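PDB 7LUU: subclass B3 metallo-beta-lactamase from Sphingobium indicum, which probably hydrolyses beta-lactam antibiotics with a pair of zinc ions, one of which is unusually bound by an active-site glutamate. Local coordinates for residues E54-L59 and V71-L76; F65-L70 and A79-G84; R235-S240 and A299-E304. All coordinates share one frame; numbering follows the deposited sequence. Where two conformers were deposited one is given.

In the fold
From the N terminus the chain leaves helix 49-55 and enters the seven-stranded sheet through strands 62-65 and 68-70. Contact 1 closes this first loop by bringing the end of that helix back against 71-76, the connection between strands 68-70 and 79-82. Contact 2 pairs those same two strands as a hairpin, and because the segments of the two contacts alternate along the chain, the loops cross. They touch directly where Val71 CG2 packs on Leu80 CB, 4.2 Å away. Contact 3 closes much later: it ties the loop before helix 242-257 to residues 299-304 near the C terminus, about 42 Å from contact 2 between centres.

Contact 1. Residues E54-L59 and V71-L76; sequences EWLAPL and VGFAGL
With CG anti to the carbonyl carbon (chi1 -61°), Leu56 lies alongside Phe73, whose own CG is turned the same way about its backbone (chi1 -51°), and the two side chains point in the same direction. The CD2 methyl of Leu56 thereby sits over one face of the Phe73 ring as a CH-pi contact, 3.9 Å from the centroid and displaced toward the rim. Ala57 O approaches the same ring near its edge. Leu76 crosses the neighbouring side chain of Trp55: its CD1 meets Trp55 CB at 3.6 Å, while its CD2 lies over a face of the indole.

Two backbone bonds hold the segments together. Ala74 N donates to Ala57 O at 2.9 Å, in the carbonyl plane, whereas Gly75 N reaches Trp55 O at 3.1 Å from above the carbonyl plane of Trp55. Beside them Ala57 CB meets Ala74 CB at 3.8 Å. Leu59 CD1 packs on Ala74 CA. Farther along, one water donates to both Leu59 O and Gly72 O.

Helix 98-107 adds Met100 and Ile101 to the surroundings of Phe73. Leu76 touches His127 and His267, and Trp55 touches Asp126, all three ligands of one zinc. The contact thus joins the end of helix 49-55 to the loop between two strands at the border of the dinuclear zinc site of a metallo-beta-lactamase.

Contact 2. Residues F65-L70 and A79-G84; sequences FGNSYL and ALIDTG
Asn67 begins the contact with Asp82 across an antiparallel beta hairpin, formed by strands 68-70 and 79-82 in the seven-stranded sheet of the metallo-beta-lactamase fold. Its carbonyl O accepts from Asp82 N at 2.9 Å in a nearly straight bond (177° at the hydrogen). In the conformer given, one of two, chi1 of 67° sets CG between the backbone N and the carbonyl carbon, and ND2 can reach Asp82 O, though only in a weak, bent bond. In this conformer the amide also crosses Ile81, its ND2 lying 3.9 Å from Ile81 CG2.

Ser68 pairs with Ile81 without backbone bonds between them. Its hydroxyl is hydrogen-bonded to Trp209 NE1 of strand 205-213 and, in the same Asn67 conformer, donates to Asn67 OD1 from above the amide plane. At Tyr69 and Leu80 the pair is hydrogen-bonded in both directions: Tyr69 N donates to Leu80 O at 2.8 Å, and Leu80 N donates to Tyr69 O at 2.9 Å. Leu80 O also lies at the edge of the Tyr69 ring, and Phe110 meets that ring edge-to-face. Leu70, opposite Ala79, brings CD2 to 4.4 Å from Ala79 CB.

At the end of strand 79-82, Asp82 OD1 accepts from Gly84 N in an Asx turn. A single water joins Tyr69 and Asp82 across the hairpin, lying 2.7 Å from Tyr69 OH and donating to Asp82 OD2 at 2.9 Å.

Contact 3. Residues R235-S240 and A299-E304; sequences RFTAPS and AEERRE
The edge of the Phe236 ring faces the carboxylate of Glu301, whose OE2 lies in the ring plane, 3.6 Å from CD1. OE2 thus meets the ring at its edge rather than over a face, with the two planes 37° apart. Elsewhere around the ring, Tyr234 packs edge-to-face, and Ile244 and Phe248 of helix 242-257 together with Leu298 of helix 282-300 also touch the side chain. The guanidinium of Arg235 is turned well away from the plane of the carboxylate. It is the aliphatic part of this arginine that touches Glu301, through CB at 3.3 Å from OE1 and through CD, while NH1 bonds to Asp232 O.

Three hydrogen bonds grip the carboxylate. OE2 of Glu301 accepts from Phe236 N at 2.8 Å through its syn lone pair. Thr237 N reaches OE1 of Glu301 at 2.8 Å, also from the syn side but 30° out of the carboxylate plane. The hydroxyl of Thr237 donates to the same oxygen, with OG1 2.6 Å from Glu301 OE1 and nearly in line with its C-O bond. Glu301 is extended beyond CG (chi2 -170°), which carries its carboxylate to the two consecutive amides of the turn; the Glu301 and Thr237 side chains run past each other in opposite directions.

These bonds together would hold the carboxylate against rotation, and the salt bridge from Arg297 NE to OE2 probably adds to its stability as an anion. Arg302 flanks the site more loosely, with NE 4.0 Å from Thr237 CB.

Residues 235-238 form a type I beta turn in the loop that leads into helix 242-257, joined here to residues 299-304 at the C-terminal part of helix 282-300. The arrangement is a glutamate carboxylate held by two successive backbone N-H groups and a threonine hydroxyl of that turn, at the protein surface.

Contact 1. Residues E54-L59 and V71-L76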
loop_
_atom_site.group_PDB
_atom_site.type_symbol
_atom_site.label_atom_id
_atom_site.label_comp_id
_atom_site.label_asym_id
_atom_site.label_seq_id
_atom_site.Cartn_x
_atom_site.Cartn_y
_atom_site.Cartn_z
ATOM N N GLU A 54 0.997 17.679 4.673
ATOM C CA GLU A 54 -0.231 17.229 4.042
ATOM C C GLU A 54 -0.441 15.723 4.189
ATOM O O GLU A 54 -1.549 15.275 4.543
ATOM C CB GLU A 54 -0.242 17.566 2.550
ATOM C CG GLU A 54 -0.105 19.037 2.248
ATOM C CD GLU A 54 -1.097 19.496 1.215
ATOM O OE1 GLU A 54 -1.876 20.411 1.562
ATOM O OE2 GLU A 54 -1.111 18.940 0.074
ATOM N N TRP A 55 0.573 14.928 3.827
ATOM C CA TRP A 55 0.416 13.478 3.851
ATOM C C TRP A 55 0.011 12.987 5.230
ATOM O O TRP A 55 -0.796 12.065 5.342
ATOM C CB TRP A 55 1.732 12.771 3.495
ATOM C CG TRP A 55 2.026 12.643 2.052
ATOM C CD1 TRP A 55 1.138 12.571 1.015
ATOM C CD2 TRP A 55 3.334 12.485 1.485
ATOM N NE1 TRP A 55 1.834 12.393 -0.187
ATOM C CE2 TRP A 55 3.181 12.346 0.091
ATOM C CE3 TRP A 55 4.632 12.470 2.031
ATOM C CZ2 TRP A 55 4.291 12.174 -0.763
ATOM C CZ3 TRP A 55 5.739 12.332 1.172
ATOM C CH2 TRP A 55 5.543 12.170 -0.202
ATOM N N LEU A 56 0.629 13.534 6.283
ATOM C CA LEU A 56 0.431 12.996 7.619
ATOM C C LEU A 56 -0.560 13.844 8.428
ATOM O O LEU A 56 -0.633 13.719 9.641
ATOM C CB LEU A 56 1.780 12.924 8.360
ATOM C CG LEU A 56 2.781 12.017 7.668
ATOM C CD1 LEU A 56 4.062 11.900 8.553
ATOM C CD2 LEU A 56 2.219 10.620 7.454
ATOM N N ALA A 57 -1.371 14.673 7.759
ATOM C CA ALA A 57 -2.372 15.400 8.534
ATOM C C ALA A 57 -3.246 14.396 9.307
ATOM O O ALA A 57 -3.642 13.355 8.767
ATOM C CB ALA A 57 -3.212 16.262 7.581
ATOM N N PRO A 58 -3.544 14.657 10.559
ATOM C CA PRO A 58 -4.155 13.618 11.382
ATOM C C PRO A 58 -5.629 13.442 11.089
ATOM O O PRO A 58 -6.364 14.416 10.820
ATOM C CB PRO A 58 -3.973 14.132 12.816
ATOM C CG PRO A 58 -3.871 15.667 12.656
ATOM C CD PRO A 58 -3.138 15.853 11.346
ATOM N N LEU A 59 -6.088 12.207 11.315
ATOM C CA LEU A 59 -7.510 11.840 11.291
ATOM C C LEU A 59 -7.779 10.907 12.457
ATOM O O LEU A 59 -6.940 10.056 12.772
ATOM C CB LEU A 59 -7.869 11.125 9.984
ATOM C CG LEU A 59 -7.803 11.976 8.699
ATOM C CD1 LEU A 59 -8.090 11.069 7.490
ATOM C CD2 LEU A 59 -8.825 13.191 8.745
ATOM N N VAL A 71 -6.172 3.473 10.355
ATOM C CA VAL A 71 -5.331 4.103 11.397
ATOM C C VAL A 71 -4.270 5.012 10.780
ATOM O O VAL A 71 -3.300 5.403 11.432
ATOM C CB VAL A 71 -4.657 3.066 12.311
ATOM C CG1 VAL A 71 -5.734 2.382 13.178
ATOM C CG2 VAL A 71 -3.815 2.034 11.505
ATOM N N GLY A 72 -4.472 5.383 9.525
ATOM C CA GLY A 72 -3.565 6.243 8.804
ATOM C C GLY A 72 -3.916 7.726 8.880
ATOM O O GLY A 72 -4.237 8.250 9.972
ATOM N N PHE A 73 -3.674 8.436 7.788
ATOM C CA PHE A 73 -3.628 9.914 7.782
ATOM C C PHE A 73 -4.449 10.451 6.616
ATOM O O PHE A 73 -4.919 9.686 5.780
ATOM C CB PHE A 73 -2.178 10.378 7.643
ATOM C CG PHE A 73 -1.287 9.718 8.645
ATOM C CD1 PHE A 73 -1.205 10.250 9.915
ATOM C CD2 PHE A 73 -0.640 8.484 8.380
ATOM C CE1 PHE A 73 -0.430 9.624 10.884
ATOM C CE2 PHE A 73 0.103 7.860 9.374
ATOM C CZ PHE A 73 0.227 8.406 10.613
ATOM N N ALA A 74 -4.533 11.805 6.504
ATOM C CA ALA A 74 -5.364 12.351 5.449
ATOM C C ALA A 74 -4.837 11.978 4.088
ATOM O O ALA A 74 -5.622 11.774 3.151
ATOM C CB ALA A 74 -5.459 13.877 5.599
ATOM N N GLY A 75 -3.526 11.882 3.943
ATOM C CA GLY A 75 -2.963 11.648 2.609
ATOM C C GLY A 75 -2.358 10.258 2.372
ATOM O O GLY A 75 -1.898 9.976 1.242
ATOM N N LEU A 76 -2.368 9.386 3.385
ATOM C CA LEU A 76 -1.738 8.045 3.258
ATOM C C LEU A 76 -2.571 7.084 4.063
ATOM O O LEU A 76 -2.738 7.243 5.285
ATOM C CB LEU A 76 -0.278 8.089 3.799
ATOM C CG LEU A 76 0.707 8.967 3.016
ATOM C CD1 LEU A 76 2.016 9.150 3.758
ATOM C CD2 LEU A 76 0.956 8.305 1.645
HETATM O O HOH W 1 -6.540 7.579 11.435
HETATM O O HOH W 2 -3.932 10.209 12.009
#

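Contact 2. Residues F65-L70 and A79-G84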
loop_
_atom_site.group_PDB
_atom_site.type_symbol
_atom_site.label_atom_id
_atom_site.label_comp_id
_atom_site.label_asym_id
_atom_site.label_seq_id
_atom_site.Cartn_x
_atom_site.Cartn_y
_atom_site.Cartn_z
ATOM N N PHE A 65 -15.487 -1.516 8.494
ATOM C CA PHE A 65 -16.603 -2.436 8.545
ATOM C C PHE A 65 -16.104 -3.625 9.355
ATOM O O PHE A 65 -14.950 -4.033 9.220
ATOM C CB PHE A 65 -17.034 -2.891 7.144
ATOM C CG PHE A 65 -18.277 -3.696 7.143
ATOM C CD1 PHE A 65 -19.508 -3.056 7.273
ATOM C CD2 PHE A 65 -18.240 -5.081 6.987
ATOM C CE1 PHE A 65 -20.698 -3.790 7.262
ATOM C CE2 PHE A 65 -19.467 -5.837 6.964
ATOM C CZ PHE A 65 -20.655 -5.197 7.148
ATOM N N GLY A 66 -16.945 -4.134 10.229
ATOM C CA GLY A 66 -16.490 -5.382 10.849
ATOM C C GLY A 66 -15.287 -5.148 11.708
ATOM O O GLY A 66 -15.179 -4.158 12.415
ATOM N N ASN A 67 -14.320 -6.038 11.491
ATOM C CA ASN A 67 -13.056 -6.125 12.177
ATOM C C ASN A 67 -11.978 -5.228 11.589
ATOM O O ASN A 67 -10.831 -5.323 12.007
ATOM C CB ASN A 67 -12.581 -7.599 12.162
ATOM C CG ASN A 67 -12.195 -8.180 10.715
ATOM O OD1 ASN A 67 -12.407 -7.603 9.642
ATOM N ND2 ASN A 67 -11.683 -9.419 10.745
ATOM N N SER A 68 -12.323 -4.368 10.630
ATOM C CA SER A 68 -11.312 -3.701 9.824
ATOM C C SER A 68 -11.412 -2.210 10.067
ATOM O O SER A 68 -12.526 -1.644 10.084
ATOM C CB SER A 68 -11.594 -4.027 8.307
ATOM O OG SER A 68 -11.327 -5.448 8.112
ATOM N N TYR A 69 -10.253 -1.583 10.189
ATOM C CA TYR A 69 -10.153 -0.186 10.601
ATOM C C TYR A 69 -9.154 0.593 9.759
ATOM O O TYR A 69 -8.257 0.042 9.139
ATOM C CB TYR A 69 -9.671 -0.072 12.064
ATOM C CG TYR A 69 -10.502 -0.848 13.037
ATOM C CD1 TYR A 69 -10.350 -2.231 13.181
ATOM C CD2 TYR A 69 -11.445 -0.200 13.820
ATOM C CE1 TYR A 69 -11.132 -2.967 14.134
ATOM C CE2 TYR A 69 -12.215 -0.926 14.764
ATOM C CZ TYR A 69 -12.045 -2.289 14.917
ATOM O OH TYR A 69 -12.832 -3.008 15.842
ATOM N N LEU A 70 -9.266 1.908 9.846
ATOM C CA LEU A 70 -8.245 2.817 9.310
ATOM C C LEU A 70 -7.499 3.493 10.443
ATOM O O LEU A 70 -8.115 4.048 11.373
ATOM C CB LEU A 70 -8.883 3.907 8.453
ATOM C CG LEU A 70 -9.400 3.273 7.144
ATOM C CD1 LEU A 70 -10.186 4.274 6.294
ATOM C CD2 LEU A 70 -8.307 2.529 6.295
ATOM N N ALA A 79 -4.185 0.490 7.075
ATOM C CA ALA A 79 -5.333 -0.290 7.577
ATOM C C ALA A 79 -4.912 -1.187 8.730
ATOM O O ALA A 79 -3.737 -1.517 8.875
ATOM C CB ALA A 79 -5.935 -1.177 6.478
ATOM N N LEU A 80 -5.883 -1.579 9.561
ATOM C CA LEU A 80 -5.658 -2.474 10.713
ATOM C C LEU A 80 -6.791 -3.489 10.681
ATOM O O LEU A 80 -7.961 -3.108 10.572
ATOM C CB LEU A 80 -5.659 -1.698 12.050
ATOM C CG LEU A 80 -5.539 -2.647 13.217
ATOM C CD1 LEU A 80 -4.027 -3.042 13.341
ATOM C CD2 LEU A 80 -5.990 -1.834 14.447
ATOM N N ILE A 81 -6.439 -4.771 10.664
ATOM C CA ILE A 81 -7.435 -5.856 10.662
ATOM C C ILE A 81 -7.296 -6.628 11.952
ATOM O O ILE A 81 -6.205 -7.131 12.258
ATOM C CB ILE A 81 -7.230 -6.814 9.466
ATOM C CG1 ILE A 81 -7.225 -6.013 8.157
ATOM C CG2 ILE A 81 -8.308 -7.968 9.468
ATOM C CD1 ILE A 81 -6.744 -6.877 6.991
ATOM N N ASP A 82 -8.391 -6.757 12.691
ATOM C CA ASP A 82 -8.430 -7.592 13.886
ATOM C C ASP A 82 -8.927 -8.982 13.487
ATOM O O ASP A 82 -10.122 -9.188 13.271
ATOM C CB ASP A 82 -9.301 -6.939 14.951
ATOM C CG ASP A 82 -9.494 -7.823 16.157
ATOM O OD1 ASP A 82 -8.810 -8.868 16.206
ATOM O OD2 ASP A 82 -10.420 -7.490 16.987
ATOM N N THR A 83 -8.022 -9.975 13.465
ATOM C CA THR A 83 -8.370 -11.266 12.876
ATOM C C THR A 83 -8.962 -12.248 13.884
ATOM O O THR A 83 -9.422 -13.316 13.482
ATOM C CB THR A 83 -7.138 -11.928 12.271
ATOM O OG1 THR A 83 -6.313 -12.364 13.375
ATOM C CG2 THR A 83 -6.283 -10.911 11.422
ATOM N N GLY A 84 -8.922 -11.919 15.158
ATOM C CA GLY A 84 -9.298 -12.833 16.219
ATOM C C GLY A 84 -8.133 -13.631 16.764
ATOM O O GLY A 84 -8.248 -14.207 17.857
HETATM O O HOH W 3 -12.493 -5.686 16.215
#

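Contact 3. Residues R235-S240 and A299-E304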
loop_
_atom_site.group_PDB
_atom_site.type_symbol
_atom_site.label_atom_id
_atom_site.label_comp_id
_atom_site.label_asym_id
_atom_site.label_seq_id
_atom_site.Cartn_x
_atom_site.Cartn_y
_atom_site.Cartn_z
ATOM N N ARG A 235 11.233 6.665 -19.474
ATOM C CA ARG A 235 10.206 6.615 -20.511
ATOM C C ARG A 235 9.427 5.324 -20.381
ATOM O O ARG A 235 9.977 4.225 -20.572
ATOM C CB ARG A 235 10.800 6.700 -21.911
ATOM C CG ARG A 235 11.593 8.026 -22.099
ATOM C CD ARG A 235 10.584 9.210 -22.239
ATOM N NE ARG A 235 11.339 10.442 -22.457
ATOM C CZ ARG A 235 11.708 11.259 -21.470
ATOM N NH1 ARG A 235 11.393 10.954 -20.199
ATOM N NH2 ARG A 235 12.414 12.373 -21.746
ATOM N N PHE A 236 8.123 5.458 -20.166
ATOM C CA PHE A 236 7.260 4.270 -20.193
ATOM C C PHE A 236 7.163 3.648 -21.560
ATOM O O PHE A 236 6.801 2.456 -21.658
ATOM C CB PHE A 236 5.847 4.655 -19.714
ATOM C CG PHE A 236 5.748 4.906 -18.207
ATOM C CD1 PHE A 236 5.950 6.220 -17.704
ATOM C CD2 PHE A 236 5.403 3.883 -17.333
ATOM C CE1 PHE A 236 5.816 6.470 -16.300
ATOM C CE2 PHE A 236 5.311 4.100 -15.926
ATOM C CZ PHE A 236 5.494 5.393 -15.436
ATOM N N THR A 237 7.431 4.433 -22.627
ATOM C CA THR A 237 7.389 3.910 -23.988
ATOM C C THR A 237 8.701 3.247 -24.432
ATOM O O THR A 237 8.760 2.743 -25.571
ATOM C CB THR A 237 7.024 5.027 -24.998
ATOM O OG1 THR A 237 7.926 6.125 -24.869
ATOM C CG2 THR A 237 5.587 5.498 -24.722
ATOM N N ALA A 238 9.728 3.201 -23.575
ATOM C CA ALA A 238 10.973 2.555 -23.963
ATOM C C ALA A 238 10.764 1.043 -23.983
ATOM O O ALA A 238 10.020 0.510 -23.163
ATOM C CB ALA A 238 12.093 2.917 -23.016
ATOM N N PRO A 239 11.408 0.319 -24.897
ATOM C CA PRO A 239 11.267 -1.145 -24.854
ATOM C C PRO A 239 11.632 -1.750 -23.506
ATOM O O PRO A 239 10.960 -2.711 -23.082
ATOM C CB PRO A 239 12.208 -1.613 -25.971
ATOM C CG PRO A 239 12.136 -0.469 -26.981
ATOM C CD PRO A 239 12.057 0.793 -26.151
ATOM N N SER A 240 12.643 -1.196 -22.819
ATOM C CA SER A 240 13.023 -1.747 -21.513
ATOM C C SER A 240 11.954 -1.530 -20.437
ATOM O O SER A 240 12.002 -2.222 -19.400
ATOM C CB SER A 240 14.328 -1.105 -21.023
ATOM O OG SER A 240 14.182 0.277 -20.980
ATOM N N ALA A 299 1.061 9.156 -24.521
ATOM C CA ALA A 299 0.948 10.114 -25.613
ATOM C C ALA A 299 1.965 11.236 -25.435
ATOM O O ALA A 299 2.563 11.715 -26.417
ATOM C CB ALA A 299 -0.467 10.661 -25.629
ATOM N N GLU A 300 2.144 11.696 -24.188
ATOM C CA GLU A 300 3.105 12.762 -23.915
ATOM C C GLU A 300 4.484 12.391 -24.391
ATOM O O GLU A 300 5.216 13.241 -24.917
ATOM C CB GLU A 300 3.192 13.069 -22.406
ATOM C CG GLU A 300 2.001 13.856 -21.912
ATOM C CD GLU A 300 1.915 13.948 -20.363
ATOM O OE1 GLU A 300 2.615 13.172 -19.632
ATOM O OE2 GLU A 300 1.108 14.790 -19.890
ATOM N N GLU A 301 4.841 11.117 -24.270
ATOM C CA GLU A 301 6.152 10.622 -24.693
ATOM C C GLU A 301 6.253 10.411 -26.189
ATOM O O GLU A 301 7.330 10.039 -26.667
ATOM C CB GLU A 301 6.477 9.275 -23.981
ATOM C CG GLU A 301 6.556 9.380 -22.454
ATOM C CD GLU A 301 7.101 8.121 -21.819
ATOM O OE1 GLU A 301 7.591 7.232 -22.550
ATOM O OE2 GLU A 301 7.058 8.048 -20.565
ATOM N N ARG A 302 5.153 10.576 -26.934
ATOM C CA ARG A 302 5.140 10.282 -28.359
ATOM C C ARG A 302 4.848 11.569 -29.130
ATOM O O ARG A 302 4.565 11.543 -30.354
ATOM C CB ARG A 302 4.134 9.158 -28.672
ATOM C CG ARG A 302 4.595 7.815 -28.208
ATOM C CD ARG A 302 5.804 7.374 -29.029
ATOM N NE ARG A 302 6.221 6.032 -28.742
ATOM C CZ ARG A 302 7.248 5.433 -29.339
ATOM N NH1 ARG A 302 7.998 6.037 -30.264
ATOM N NH2 ARG A 302 7.521 4.219 -28.979
ATOM N N ARG A 303 4.933 12.696 -28.430
ATOM C CA ARG A 303 4.734 14.025 -28.998
ATOM C C ARG A 303 6.087 14.582 -29.354
ATOM O O ARG A 303 7.035 14.468 -28.578
ATOM C CB ARG A 303 4.080 14.949 -27.967
ATOM C CG ARG A 303 2.780 15.433 -28.425
ATOM C CD ARG A 303 2.332 16.679 -27.736
ATOM N NE ARG A 303 2.264 16.561 -26.295
ATOM C CZ ARG A 303 1.396 15.787 -25.636
ATOM N NH1 ARG A 303 0.516 15.005 -26.282
ATOM N NH2 ARG A 303 1.413 15.794 -24.315
ATOM N N GLU A 304 6.170 15.214 -30.518
ATOM C CA GLU A 304 7.392 15.883 -30.898
ATOM C C GLU A 304 7.774 17.048 -29.945
ATOM O O GLU A 304 6.917 17.774 -29.407
ATOM C CB GLU A 304 7.235 16.375 -32.334
ATOM C CG GLU A 304 8.525 16.825 -32.928
ATOM C CD GLU A 304 8.447 17.035 -34.418
ATOM O OE1 GLU A 304 7.410 16.663 -35.064
ATOM O OE2 GLU A 304 9.455 17.554 -34.927
#